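Side-chain contact in rifin (Plasmodium falciparum, PDB 7JZI), which is a variant surface antigen of the malaria parasite that, as in other rifins, probably engages host immune receptors: residues B[84-88]-B[89-93]. Residues are numbered along the deposited sequence; the frame is centred on the assembly and turned at random.
Sequences VREKL and GVIPK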
loop_
_atom_site.group_PDB
_atom_site.type_symbol
_atom_site.label_atom_id
_atom_site.label_comp_id
_atom_site.label_asym_id
_atom_site.label_seq_id
_atom_site.Cartn_x
_atom_site.Cartn_y
_atom_site.Cartn_z
ATOM N N VAL B 84 1.047 -2.429 8.087
ATOM C CA VAL B 84 1.542 -3.673 7.430
ATOM C C VAL B 84 2.489 -3.332 6.279
ATOM O O VAL B 84 3.261 -4.209 5.873
ATOM C CB VAL B 84 0.390 -4.588 6.983
ATOM C CG1 VAL B 84 -0.090 -4.266 5.579
ATOM C CG2 VAL B 84 0.772 -6.054 7.088
ATOM N N ARG B 85 2.443 -2.103 5.777
ATOM C CA ARG B 85 3.273 -1.742 4.608
ATOM C C ARG B 85 4.745 -1.960 4.952
ATOM O O ARG B 85 5.491 -2.398 4.071
ATOM C CB ARG B 85 3.020 -0.286 4.223
ATOM C CG ARG B 85 1.959 -0.088 3.155
ATOM C CD ARG B 85 1.721 1.390 2.922
ATOM N NE ARG B 85 0.984 1.636 1.695
ATOM C CZ ARG B 85 0.526 2.821 1.322
ATOM N NH1 ARG B 85 -0.129 2.950 0.184
ATOM N NH2 ARG B 85 0.724 3.875 2.089
ATOM N N GLU B 86 5.152 -1.672 6.185
ATOM C CA GLU B 86 6.590 -1.772 6.535
ATOM C C GLU B 86 7.047 -3.208 6.319
ATOM O O GLU B 86 8.159 -3.405 5.812
ATOM C CB GLU B 86 6.808 -1.397 7.996
ATOM C CG GLU B 86 6.539 0.064 8.298
ATOM C CD GLU B 86 6.623 0.412 9.774
ATOM O OE1 GLU B 86 6.520 -0.511 10.604
ATOM O OE2 GLU B 86 6.799 1.604 10.089
ATOM N N LYS B 87 6.214 -4.167 6.700
ATOM C CA LYS B 87 6.547 -5.596 6.507
ATOM C C LYS B 87 6.636 -5.887 5.013
ATOM O O LYS B 87 7.488 -6.690 4.625
ATOM C CB LYS B 87 5.499 -6.444 7.227
ATOM C CG LYS B 87 5.106 -5.909 8.598
ATOM C CD LYS B 87 4.172 -6.807 9.374
ATOM C CE LYS B 87 3.823 -6.241 10.734
ATOM N NZ LYS B 87 3.028 -7.193 11.546
ATOM N N LEU B 88 5.769 -5.269 4.219
ATOM C CA LEU B 88 5.749 -5.516 2.758
ATOM C C LEU B 88 7.064 -5.050 2.144
ATOM O O LEU B 88 7.472 -5.629 1.136
ATOM C CB LEU B 88 4.549 -4.804 2.134
ATOM C CG LEU B 88 3.178 -5.391 2.463
ATOM C CD1 LEU B 88 2.073 -4.466 1.981
ATOM C CD2 LEU B 88 3.018 -6.769 1.844
ATOM N N GLY B 89 7.695 -4.038 2.730
ATOM C CA GLY B 89 9.005 -3.592 2.227
ATOM C C GLY B 89 8.881 -2.414 1.297
ATOM O O GLY B 89 9.888 -2.032 0.703
ATOM N N VAL B 90 7.695 -1.827 1.218
ATOM C CA VAL B 90 7.443 -0.701 0.281
ATOM C C VAL B 90 7.905 0.606 0.910
ATOM O O VAL B 90 7.777 1.635 0.248
ATOM C CB VAL B 90 5.960 -0.650 -0.110
ATOM C CG1 VAL B 90 5.559 -1.888 -0.890
ATOM C CG2 VAL B 90 5.073 -0.488 1.110
ATOM N N ILE B 91 8.412 0.572 2.137
ATOM C CA ILE B 91 8.978 1.822 2.714
ATOM C C ILE B 91 10.435 1.886 2.240
ATOM O O ILE B 91 11.172 0.932 2.515
ATOM C CB ILE B 91 8.790 1.932 4.235
ATOM C CG1 ILE B 91 7.416 2.502 4.593
ATOM C CG2 ILE B 91 9.895 2.771 4.855
ATOM C CD1 ILE B 91 6.268 1.555 4.358
ATOM N N PRO B 92 10.889 2.929 1.506
ATOM C CA PRO B 92 12.215 2.918 0.888
ATOM C C PRO B 92 13.293 3.604 1.702
ATOM O O PRO B 92 13.126 4.732 2.181
ATOM C CB PRO B 92 11.967 3.653 -0.430
ATOM C CG PRO B 92 10.887 4.654 -0.079
ATOM C CD PRO B 92 10.087 4.086 1.075
ATOM N N LYS B 93 14.415 2.910 1.841
ATOM C CA LYS B 93 15.656 3.535 2.257
ATOM C C LYS B 93 16.202 4.341 1.089
ATOM O O LYS B 93 15.965 4.010 -0.075
ATOM C CB LYS B 93 16.669 2.470 2.678
ATOM C CG LYS B 93 17.481 2.756 3.930
ATOM C CD LYS B 93 18.314 1.524 4.290
ATOM C CE LYS B 93 18.941 1.618 5.677
ATOM N NZ LYS B 93 19.991 2.667 5.779
#
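R85, inside the short helix 84-88, is met by V90 and I91 just beyond the helix's C-terminal end; this glycine-terminated helix, of the alpha-L capping kind, illustrates how residues after a helix can pack against its last turn. Following R85 outward shows the principle. Its CB lies 3.7 Å from V90 CG2 and equally far from CD1 of I91, so the first carbon of the side chain receives both apolar residues that follow the glycine. CG still rests on V90 CG2, and the two side chains meet at about a right angle. Beyond it the chain runs extended from CG to NE, with chi2 at 176°, past M67 and N68 of helix 56-70, C71 of the C71-C82 disulfide and Q101 at the start of helix 101-127. At its tip NH2 hydrogen-bonds to the backbone of the other protein in the assembly, and the group makes a cation-pi contact with an aromatic side chain there. This turn of the rifin fragment thus belongs to the surface bound by that protein, a basic side chain of which hydrogen-bonds to V90 O.

The turn itself is held by backbone. G89 takes a positive phi (97°), at which a CB would press on L88 O, and gives its N-H to R85 O, with G89 N 3.1 Å from R85 O, while a second, weak bond leads to E86 O. The chain swings aside at G89. L88 adds a looser apolar contact through CB to V90 CG1, and packs on A104 and V108 of helix 101-127. I91 turns its side chain toward the last turn, and its CD1 lies against the 85-86 peptide, 3.9 Å from E86 N.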